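Long-range contacts in 5'-tyrosyl-DNA phosphodiesterase (Caenorhabditis elegans, PDB 4FVA), which belongs to the endonuclease/exonuclease/phosphatase family of the DNase I-like clan, with two packed beta sheets flanked by helices and a bound magnesium ion: residues 22-27 against 203-207; 68-72 against 90-94; 141-146 against 173-177; 224-230 against 250-256. All blocks are in the same frame, centred on the assembly; numbering follows the deposited sequence.

Interaction 1: 22-27 against 203-207; sequences DGLDGR and DNKQG. With MG (magnesium ion), chain F.
In the magnesium site of this DNase I-like fold, Lys205 reaches from one loop to Asp22 in another and so joins the second shell of the metal. Asp22 OD1 binds the magnesium ion at 2.4 Å; Glu52 and two waters are further ligands. The same OD1 accepts a hydrogen bond from Lys205 NZ at 3.2 Å, met on its syn side and 18° out of the carboxylate plane, while Asp22 OD2 makes a long ion pair with Lys205 NZ, at 3.6 Å. Lysine suits this place because its chain, bent at chi2 (-62°) and chi4 (67°), also delivers NZ to a metal-bound water 2.9 Å away. Alongside, Arg27 grips Asp25 side-on, NE to OD1 at 2.8 Å and NH2 to OD2 at 2.9 Å. The backbone N of Arg27 reaches OD1 from the opposite face of the carboxylate, closing an Asx turn. Held this way, the guanidinium takes Lys205 CD at its edge, and its NH2 makes a weak bond to Asn204 O at 2.9 Å. Asp22 OD1, shared between metal and ammonium group, links Lys205 to the metal site, and the lysine probably helps to set the carboxylate and one coordinated water in position.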
# COMPACT_ATOMS: atom_id res chain seq x y z
N ASP A 22 -7.63 7.55 -3.72
CA ASP A 22 -8.30 8.30 -4.78
C ASP A 22 -8.49 9.76 -4.38
O ASP A 22 -9.56 10.33 -4.58
CB ASP A 22 -9.65 7.65 -5.07
CG ASP A 22 -10.24 8.04 -6.42
OD1 ASP A 22 -9.51 8.62 -7.25
OD2 ASP A 22 -11.44 7.75 -6.65
N GLY A 23 -7.44 10.36 -3.82
CA GLY A 23 -7.49 11.77 -3.46
C GLY A 23 -7.62 12.71 -4.66
O GLY A 23 -8.02 13.87 -4.52
N LEU A 24 -7.28 12.22 -5.85
CA LEU A 24 -7.38 13.06 -7.05
C LEU A 24 -8.81 13.26 -7.50
O LEU A 24 -9.10 14.11 -8.35
CB LEU A 24 -6.56 12.47 -8.20
CG LEU A 24 -5.05 12.50 -8.04
CD1 LEU A 24 -4.40 11.82 -9.25
CD2 LEU A 24 -4.58 13.96 -7.87
N ASP A 25 -9.72 12.45 -6.95
CA ASP A 25 -11.13 12.60 -7.27
C ASP A 25 -11.78 13.55 -6.26
O ASP A 25 -11.88 13.24 -5.07
CB ASP A 25 -11.81 11.24 -7.29
CG ASP A 25 -13.31 11.32 -7.53
OD1 ASP A 25 -13.82 12.43 -7.83
OD2 ASP A 25 -13.98 10.27 -7.43
N GLY A 26 -12.20 14.71 -6.73
CA GLY A 26 -12.69 15.76 -5.86
C GLY A 26 -14.10 15.56 -5.34
O GLY A 26 -14.49 16.22 -4.38
N ARG A 27 -14.88 14.68 -5.97
CA ARG A 27 -16.26 14.43 -5.58
C ARG A 27 -16.40 13.79 -4.19
O ARG A 27 -15.87 12.70 -3.94
CB ARG A 27 -16.93 13.53 -6.62
CG ARG A 27 -16.92 14.15 -8.02
CD ARG A 27 -17.24 13.13 -9.13
NE ARG A 27 -16.24 12.06 -9.20
CZ ARG A 27 -16.31 11.02 -10.03
NH1 ARG A 27 -17.34 10.90 -10.87
NH2 ARG A 27 -15.36 10.10 -10.02
N ASP A 203 -18.13 1.71 -8.84
CA ASP A 203 -18.62 2.69 -9.80
C ASP A 203 -18.22 4.12 -9.45
O ASP A 203 -18.83 5.07 -9.94
CB ASP A 203 -20.15 2.60 -9.97
CG ASP A 203 -20.91 2.87 -8.68
OD1 ASP A 203 -20.26 3.09 -7.63
OD2 ASP A 203 -22.16 2.83 -8.70
N ASN A 204 -17.21 4.28 -8.61
CA ASN A 204 -16.70 5.62 -8.36
C ASN A 204 -16.27 6.24 -9.68
O ASN A 204 -16.45 7.44 -9.91
CB ASN A 204 -15.54 5.61 -7.36
CG ASN A 204 -16.01 5.68 -5.90
OD1 ASN A 204 -17.07 5.16 -5.55
ND2 ASN A 204 -15.22 6.36 -5.07
N LYS A 205 -15.69 5.42 -10.55
CA LYS A 205 -15.28 5.88 -11.88
C LYS A 205 -16.13 5.29 -13.00
O LYS A 205 -16.43 4.09 -13.03
CB LYS A 205 -13.80 5.57 -12.11
CG LYS A 205 -12.93 6.20 -11.06
CD LYS A 205 -13.07 7.72 -11.12
CE LYS A 205 -12.29 8.41 -10.02
NZ LYS A 205 -10.82 8.28 -10.17
N GLN A 206 -16.52 6.18 -13.91
CA GLN A 206 -17.29 5.85 -15.10
C GLN A 206 -16.40 5.85 -16.34
O GLN A 206 -15.35 6.50 -16.36
CB GLN A 206 -18.43 6.84 -15.30
CG GLN A 206 -18.00 8.10 -16.05
CD GLN A 206 -19.14 9.05 -16.26
OE1 GLN A 206 -20.15 9.00 -15.57
NE2 GLN A 206 -19.00 9.94 -17.24
N GLY A 207 -16.81 5.11 -17.36
CA GLY A 207 -16.16 5.15 -18.66
C GLY A 207 -15.30 3.93 -18.88
O GLY A 207 -14.85 3.67 -20.00
MG MG F . -7.64 8.31 -8.66
O HOH W 1 -8.59 10.06 -10.25
O HOH W 2 -7.59 6.19 -7.34

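Interaction 2: 68-72 against 90-94; sequences YKIYY and DVEKH
At one border of the beta sandwich, where an end strand of each of the two sheets faces the other, Tyr71 packs between Val91 and His94. Its ring turns an edge toward the face of His94 in a T-shaped pair, the centroids 5.3 Å apart and the planes at 63°. The start of the same side chain adds a CH-pi contact: Tyr71 CB sits over the imidazole, 3.7 Å from His94 CE1. The far end of the tyrosine meets Val91 from the opposite direction, where CG2 of the valine comes within 3.6 Å of Tyr71 CZ and 3.2 Å of Tyr71 OH, a snug fit. A long, flat residue is well suited here, since one side chain serves two neighbours.

Strand 68-72 is the outermost strand of the six-stranded sheet, and strand 90-98 ends the seven-stranded one. Their short segments run 10.1 Å apart in nearly the same direction, too far for backbone pairing, so side chains do the joining. A classic beta bulge at Glu92 and Lys93, both opposite Glu112, lets Val91 and His94, three residues apart, face the same way, and Leu111 touches both of them as well as Tyr71.

In His94, CG lies anti to the backbone N (chi1 -180°), which carries the imidazole across to the other strand. Tyr72 O then lies at the ring edge, near its plane, 3.4 Å from His94 CE1. Gln109 binds both His94 NE2 and Tyr71 O. Earlier in its strand, the extended chain of Lys69 passes Val91 CG2 at 4.4 Å from its CD, and its NZ is hydrogen-bonded to Phe89 O.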
# COMPACT_ATOMS: atom_id res chain seq x y z
N TYR A 68 -1.21 6.91 15.31
CA TYR A 68 -0.10 6.51 14.47
C TYR A 68 0.96 7.60 14.37
O TYR A 68 0.64 8.78 14.53
CB TYR A 68 -0.59 6.23 13.04
CG TYR A 68 -1.53 5.05 12.90
CD1 TYR A 68 -1.02 3.77 12.73
CD2 TYR A 68 -2.91 5.22 12.90
CE1 TYR A 68 -1.87 2.68 12.58
CE2 TYR A 68 -3.77 4.12 12.75
CZ TYR A 68 -3.23 2.87 12.60
OH TYR A 68 -4.04 1.77 12.46
N LYS A 69 2.20 7.21 14.08
CA LYS A 69 3.15 8.17 13.51
C LYS A 69 2.88 8.23 11.99
O LYS A 69 2.70 7.19 11.35
CB LYS A 69 4.59 7.74 13.75
CG LYS A 69 5.04 7.74 15.23
CD LYS A 69 6.42 7.08 15.36
CE LYS A 69 6.94 7.21 16.79
NZ LYS A 69 8.18 6.43 17.00
N ILE A 70 2.82 9.43 11.43
CA ILE A 70 2.49 9.58 10.01
C ILE A 70 3.68 10.18 9.25
O ILE A 70 4.19 11.25 9.60
CB ILE A 70 1.27 10.50 9.80
CG1 ILE A 70 0.08 10.03 10.64
CG2 ILE A 70 0.90 10.59 8.31
CD1 ILE A 70 -1.12 10.92 10.48
N TYR A 71 4.10 9.48 8.19
CA TYR A 71 5.18 9.96 7.33
C TYR A 71 4.66 10.13 5.91
O TYR A 71 4.19 9.17 5.30
CB TYR A 71 6.41 9.01 7.38
CG TYR A 71 7.00 8.97 8.78
CD1 TYR A 71 7.97 9.89 9.15
CD2 TYR A 71 6.54 8.08 9.73
CE1 TYR A 71 8.49 9.91 10.43
CE2 TYR A 71 7.06 8.08 11.01
CZ TYR A 71 8.03 9.01 11.34
OH TYR A 71 8.56 9.04 12.60
N TYR A 72 4.70 11.37 5.42
CA TYR A 72 4.26 11.70 4.07
C TYR A 72 5.45 11.72 3.12
O TYR A 72 6.51 12.23 3.48
CB TYR A 72 3.54 13.06 4.04
CG TYR A 72 2.25 13.10 4.84
CD1 TYR A 72 1.13 12.38 4.42
CD2 TYR A 72 2.13 13.86 5.99
CE1 TYR A 72 -0.05 12.41 5.13
CE2 TYR A 72 0.96 13.89 6.72
CZ TYR A 72 -0.13 13.16 6.28
OH TYR A 72 -1.31 13.18 6.98
N ASP A 90 9.88 2.31 16.25
CA ASP A 90 11.03 3.20 16.44
C ASP A 90 11.64 3.48 15.08
O ASP A 90 12.25 2.60 14.47
CB ASP A 90 12.04 2.55 17.39
CG ASP A 90 13.19 3.48 17.78
OD1 ASP A 90 13.01 4.72 17.76
OD2 ASP A 90 14.27 2.97 18.13
N VAL A 91 11.48 4.71 14.59
CA VAL A 91 11.93 5.06 13.25
C VAL A 91 13.43 5.36 13.25
O VAL A 91 13.92 6.10 14.10
CB VAL A 91 11.16 6.29 12.66
CG1 VAL A 91 11.74 6.71 11.29
CG2 VAL A 91 9.64 6.01 12.56
N GLU A 92 14.15 4.74 12.32
CA GLU A 92 15.58 5.00 12.16
C GLU A 92 15.86 5.90 10.94
O GLU A 92 16.69 6.80 11.01
CB GLU A 92 16.36 3.68 12.03
CG GLU A 92 17.87 3.88 11.92
CD GLU A 92 18.50 4.33 13.23
OE1 GLU A 92 18.11 3.81 14.30
OE2 GLU A 92 19.39 5.21 13.20
N LYS A 93 15.15 5.65 9.84
CA LYS A 93 15.31 6.44 8.61
C LYS A 93 13.99 6.61 7.86
O LYS A 93 13.17 5.69 7.83
CB LYS A 93 16.28 5.76 7.63
CG LYS A 93 17.74 5.68 8.02
CD LYS A 93 18.54 5.20 6.81
CE LYS A 93 19.97 4.88 7.16
NZ LYS A 93 20.07 3.70 8.06
N HIS A 94 13.81 7.77 7.24
CA HIS A 94 12.71 7.93 6.30
C HIS A 94 13.32 8.45 5.02
O HIS A 94 13.76 9.59 4.98
CB HIS A 94 11.65 8.91 6.82
CG HIS A 94 10.49 9.10 5.89
ND1 HIS A 94 9.81 10.29 5.79
CD2 HIS A 94 9.90 8.25 5.01
CE1 HIS A 94 8.83 10.16 4.90
NE2 HIS A 94 8.87 8.93 4.42

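Interaction 3: 141-146 against 173-177; sequences FGFCMD and VSRVP
Arg175 starts toward Asp146 with CG wedged between its own backbone N and carbonyl carbon (chi1 55°), runs extended to NE, and there turns through chi4 of -86° to present one side of the guanidinium to the carboxylate. The grip is side-on and uses two nitrogens: NE gives to Asp146 OD1 at 3.1 Å, and NH2 gives an almost straight bond to Asp146 OD2 at 2.8 Å. The two flat groups are nevertheless twisted, their planes 45° apart, and NH2 meets OD2 from above the carboxylate plane. Arg149 makes a second salt bridge to Asp146 OD1, so two arginines share the carboxylate.

One face of the guanidinium lies on the helix backbone at Gly142, whose CA is 3.5 Å from Arg175 CZ; with no side chain, glycine allows this close approach. The helix is 134-154, packed on the seven-stranded sheet through residues such as Met145, which touches Phe162 and Tyr219. The loop that follows strand 159-163 runs along its flank, folded into an inverse gamma turn centred on Arg175. Met145 CB rests on the carbonyl of that turn, 3.4 Å from Arg175 O.

Away from the salt bridge the contact is mainly apolar. A bend at chi2 takes the sulfur of Met145 across Pro177, with Met145 SD 3.7 Å from Pro177 CD. Its methyl CE continues alongside Val176, 4.0 Å from CG2; the flexible thioether thus follows the uneven surface of the loop. The ring of Phe141 receives the same Val176 CG2 at its edge, while Val173 CG1 approaches obliquely, 4.1 Å from Phe141 CE2. Leu166 and Leu168 also touch this phenylalanine.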
# COMPACT_ATOMS: atom_id res chain seq x y z
N PHE A 141 9.29 -1.25 -11.09
CA PHE A 141 9.11 -2.49 -10.34
C PHE A 141 10.45 -3.22 -10.17
O PHE A 141 10.79 -3.67 -9.06
CB PHE A 141 8.08 -3.39 -11.01
CG PHE A 141 7.75 -4.63 -10.22
CD1 PHE A 141 6.74 -4.61 -9.26
CD2 PHE A 141 8.46 -5.81 -10.41
CE1 PHE A 141 6.44 -5.74 -8.52
CE2 PHE A 141 8.17 -6.95 -9.67
CZ PHE A 141 7.15 -6.92 -8.73
N GLY A 142 11.21 -3.34 -11.26
CA GLY A 142 12.52 -3.98 -11.23
C GLY A 142 13.43 -3.26 -10.25
O GLY A 142 14.09 -3.89 -9.41
N PHE A 143 13.43 -1.94 -10.33
CA PHE A 143 14.22 -1.12 -9.43
C PHE A 143 13.81 -1.38 -7.99
O PHE A 143 14.67 -1.55 -7.11
CB PHE A 143 14.04 0.36 -9.79
CG PHE A 143 14.71 1.31 -8.84
CD1 PHE A 143 16.03 1.70 -9.04
CD2 PHE A 143 14.02 1.82 -7.75
CE1 PHE A 143 16.66 2.59 -8.15
CE2 PHE A 143 14.63 2.71 -6.86
CZ PHE A 143 15.95 3.09 -7.06
N CYS A 144 12.51 -1.43 -7.74
CA CYS A 144 12.06 -1.68 -6.37
C CYS A 144 12.54 -3.04 -5.88
O CYS A 144 12.99 -3.18 -4.75
CB CYS A 144 10.54 -1.57 -6.27
SG CYS A 144 9.92 0.12 -6.47
N MET A 145 12.44 -4.05 -6.73
CA MET A 145 12.86 -5.40 -6.33
C MET A 145 14.37 -5.47 -6.06
O MET A 145 14.82 -6.14 -5.13
CB MET A 145 12.41 -6.44 -7.36
CG MET A 145 10.92 -6.86 -7.23
SD MET A 145 10.49 -7.40 -5.55
CE MET A 145 8.72 -7.71 -5.69
N ASP A 146 15.15 -4.74 -6.84
CA ASP A 146 16.59 -4.68 -6.60
C ASP A 146 16.87 -4.07 -5.24
O ASP A 146 17.76 -4.52 -4.51
CB ASP A 146 17.29 -3.88 -7.70
CG ASP A 146 17.33 -4.62 -9.03
OD1 ASP A 146 17.17 -5.85 -9.04
OD2 ASP A 146 17.54 -3.96 -10.07
N VAL A 173 5.24 -8.50 -14.15
CA VAL A 173 6.07 -8.82 -12.98
C VAL A 173 7.38 -9.49 -13.39
O VAL A 173 7.38 -10.52 -14.05
CB VAL A 173 5.34 -9.77 -12.00
CG1 VAL A 173 6.32 -10.33 -10.97
CG2 VAL A 173 4.18 -9.05 -11.34
N SER A 174 8.50 -8.88 -12.99
CA SER A 174 9.83 -9.34 -13.39
C SER A 174 10.57 -10.08 -12.28
O SER A 174 10.07 -11.05 -11.71
CB SER A 174 10.70 -8.15 -13.83
OG SER A 174 11.12 -7.38 -12.72
N ARG A 175 11.78 -9.61 -12.00
CA ARG A 175 12.73 -10.30 -11.15
C ARG A 175 12.43 -10.20 -9.65
O ARG A 175 13.07 -9.43 -8.92
CB ARG A 175 14.13 -9.78 -11.47
CG ARG A 175 14.28 -8.25 -11.36
CD ARG A 175 15.56 -7.78 -12.05
NE ARG A 175 15.91 -6.37 -11.83
CZ ARG A 175 15.45 -5.35 -12.55
NH1 ARG A 175 14.60 -5.56 -13.56
NH2 ARG A 175 15.84 -4.11 -12.27
N VAL A 176 11.49 -11.02 -9.19
CA VAL A 176 11.17 -11.16 -7.78
C VAL A 176 12.18 -12.10 -7.13
O VAL A 176 12.36 -13.23 -7.58
CB VAL A 176 9.76 -11.75 -7.59
CG1 VAL A 176 9.49 -12.06 -6.11
CG2 VAL A 176 8.71 -10.81 -8.16
N PRO A 177 12.88 -11.63 -6.08
CA PRO A 177 13.89 -12.51 -5.47
C PRO A 177 13.25 -13.73 -4.80
O PRO A 177 12.13 -13.65 -4.30
CB PRO A 177 14.53 -11.61 -4.41
CG PRO A 177 14.23 -10.22 -4.84
CD PRO A 177 12.88 -10.28 -5.49

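Interaction 4: 224-230 against 250-256; sequences LDKVKFT and INATFFA
Val227 and Phe254 mark the tightly packed face of this antiparallel strand pair, Lys226 and Phe255 the more open one. On the inner face Val227 CG2 lies over the ring of Phe254 in a CH-pi contact, 3.7 Å from CE2, and also meets Ala252 CB at 4.0 Å. Next to the small Ala252 lies Phe229, and its CZ meets Ile250 CG2 at 3.4 Å. Ala183 of helix 183-186 touches Val227, Phe229 and Phe254, while Phe161 and Trp220 of the other sheet meet the Phe254 ring; this is the apolar interior of the sandwich. Leu224 extends it beyond the paired strands, with CD1 4.0 Å from Phe254 CB.

The other face carries long or polar side chains. Phe255 has CG between its backbone N and carbonyl carbon (chi1 59°), which leans the ring across the neighbouring strand. Lys226 CB sits over that ring, 3.6 Å from Phe255 CZ, and Lys228 CG passes obliquely by CE1. Thr230 OG1 takes only a weak bond from Asn251 ND2, at 3.4 Å; its stronger partner is Glu232.

Between the faces the backbones are stitched by three hydrogen-bonded pairs, Lys226 with Phe255, Lys228 with Thr253 and Thr230 with Asn251. In the middle pair, Lys228 N to Thr253 O and Thr253 N to Lys228 O both measure 2.8 Å. A classic bulge, Asp225 and Lys226 opposite Phe255, ends the pairing. The backbone bonds thus fix the register, and the alternation of side chains is consistent with one face turning inward and the other toward solvent.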
# COMPACT_ATOMS: atom_id res chain seq x y z
N LEU A 224 8.62 -14.34 9.27
CA LEU A 224 7.20 -14.68 9.37
C LEU A 224 6.79 -15.39 8.09
O LEU A 224 6.92 -14.84 6.99
CB LEU A 224 6.36 -13.42 9.60
CG LEU A 224 6.69 -12.64 10.88
CD1 LEU A 224 5.87 -11.36 10.99
CD2 LEU A 224 6.45 -13.52 12.10
N ASP A 225 6.30 -16.62 8.24
CA ASP A 225 6.06 -17.46 7.07
C ASP A 225 4.59 -17.63 6.69
O ASP A 225 4.29 -18.08 5.58
CB ASP A 225 6.70 -18.83 7.29
CG ASP A 225 6.81 -19.18 8.76
OD1 ASP A 225 5.80 -19.58 9.36
OD2 ASP A 225 7.92 -19.04 9.32
N LYS A 226 3.69 -17.23 7.57
CA LYS A 226 2.27 -17.35 7.28
C LYS A 226 1.62 -15.97 7.12
O LYS A 226 2.07 -14.98 7.71
CB LYS A 226 1.55 -18.17 8.34
CG LYS A 226 1.96 -19.64 8.35
CD LYS A 226 1.22 -20.40 9.45
CE LYS A 226 1.83 -20.13 10.81
NZ LYS A 226 1.82 -21.35 11.67
N VAL A 227 0.56 -15.92 6.32
CA VAL A 227 -0.11 -14.66 6.03
C VAL A 227 -1.61 -14.88 5.81
O VAL A 227 -2.02 -15.83 5.16
CB VAL A 227 0.54 -13.94 4.82
CG1 VAL A 227 0.55 -14.84 3.60
CG2 VAL A 227 -0.18 -12.62 4.50
N LYS A 228 -2.41 -13.99 6.39
CA LYS A 228 -3.83 -13.93 6.06
C LYS A 228 -4.09 -12.64 5.26
O LYS A 228 -3.46 -11.61 5.51
CB LYS A 228 -4.66 -13.96 7.34
CG LYS A 228 -4.80 -15.37 7.92
CD LYS A 228 -5.32 -15.38 9.34
CE LYS A 228 -6.01 -16.71 9.66
NZ LYS A 228 -6.30 -16.84 11.11
N PHE A 229 -5.05 -12.68 4.33
CA PHE A 229 -5.24 -11.59 3.37
C PHE A 229 -6.73 -11.33 3.15
O PHE A 229 -7.49 -12.25 2.84
CB PHE A 229 -4.56 -11.93 2.03
CG PHE A 229 -4.51 -10.77 1.04
CD1 PHE A 229 -5.62 -10.43 0.29
CD2 PHE A 229 -3.33 -10.06 0.86
CE1 PHE A 229 -5.57 -9.37 -0.63
CE2 PHE A 229 -3.26 -9.02 -0.04
CZ PHE A 229 -4.38 -8.66 -0.79
N THR A 230 -7.16 -10.08 3.36
CA THR A 230 -8.56 -9.69 3.11
C THR A 230 -8.64 -8.39 2.33
O THR A 230 -7.65 -7.67 2.20
CB THR A 230 -9.37 -9.51 4.41
OG1 THR A 230 -8.86 -8.37 5.11
CG2 THR A 230 -9.27 -10.75 5.30
N ILE A 250 -6.16 -3.40 0.60
CA ILE A 250 -5.69 -4.73 0.93
C ILE A 250 -5.21 -4.73 2.37
O ILE A 250 -4.71 -3.73 2.87
CB ILE A 250 -4.62 -5.28 -0.04
CG1 ILE A 250 -3.36 -4.42 -0.05
CG2 ILE A 250 -5.19 -5.41 -1.47
CD1 ILE A 250 -2.27 -4.98 -0.97
N ASN A 251 -5.40 -5.86 3.04
CA ASN A 251 -5.11 -5.99 4.46
C ASN A 251 -4.46 -7.35 4.73
O ASN A 251 -5.11 -8.39 4.67
CB ASN A 251 -6.41 -5.84 5.25
CG ASN A 251 -6.20 -5.94 6.75
OD1 ASN A 251 -5.19 -5.50 7.27
ND2 ASN A 251 -7.15 -6.56 7.44
N ALA A 252 -3.16 -7.35 5.01
CA ALA A 252 -2.45 -8.61 5.19
C ALA A 252 -1.92 -8.73 6.61
O ALA A 252 -1.27 -7.80 7.13
CB ALA A 252 -1.32 -8.75 4.18
N THR A 253 -2.15 -9.89 7.22
CA THR A 253 -1.67 -10.16 8.57
C THR A 253 -0.61 -11.25 8.51
O THR A 253 -0.89 -12.37 8.07
CB THR A 253 -2.82 -10.59 9.51
OG1 THR A 253 -3.83 -9.58 9.55
CG2 THR A 253 -2.29 -10.86 10.92
N PHE A 254 0.59 -10.91 8.96
CA PHE A 254 1.72 -11.82 8.88
C PHE A 254 2.01 -12.40 10.25
O PHE A 254 2.00 -11.68 11.27
CB PHE A 254 2.95 -11.11 8.31
CG PHE A 254 2.71 -10.44 6.97
CD1 PHE A 254 2.13 -9.18 6.91
CD2 PHE A 254 3.08 -11.05 5.79
CE1 PHE A 254 1.92 -8.55 5.68
CE2 PHE A 254 2.86 -10.44 4.56
CZ PHE A 254 2.28 -9.18 4.51
N PHE A 255 2.27 -13.70 10.30
CA PHE A 255 2.53 -14.38 11.56
C PHE A 255 3.39 -15.63 11.40
O PHE A 255 3.67 -16.07 10.27
CB PHE A 255 1.22 -14.70 12.30
CG PHE A 255 0.27 -15.58 11.52
CD1 PHE A 255 -0.46 -15.07 10.46
CD2 PHE A 255 0.12 -16.92 11.84
CE1 PHE A 255 -1.34 -15.87 9.74
CE2 PHE A 255 -0.74 -17.74 11.12
CZ PHE A 255 -1.48 -17.21 10.07
N ALA A 256 3.81 -16.19 12.53
CA ALA A 256 4.69 -17.35 12.54
C ALA A 256 3.90 -18.63 12.78
O ALA A 256 4.08 -19.62 12.08
CB ALA A 256 5.77 -17.18 13.60

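The four contacts are spread through one two-sheet fold, none touching another. Interactions 2 and 4 lie at opposite borders of the six-stranded sheet, at its outermost strands 68-72 and 226-232, with centres about 22 Å apart. Interaction 2 also reaches the seven-stranded sheet, against which the helix of interaction 3 packs. Interaction 1, at the loops of the magnesium site, is about 30 Å from the centres of interactions 3 and 4 and lies across the chain's centre from the latter. Along the chain, 22-27 with 203-207 encloses interactions 2 and 3 in turn, so the metal-site loops bracket much of the sequence of the fold, and the pairing of the last two strands in interaction 4 comes later in the chain.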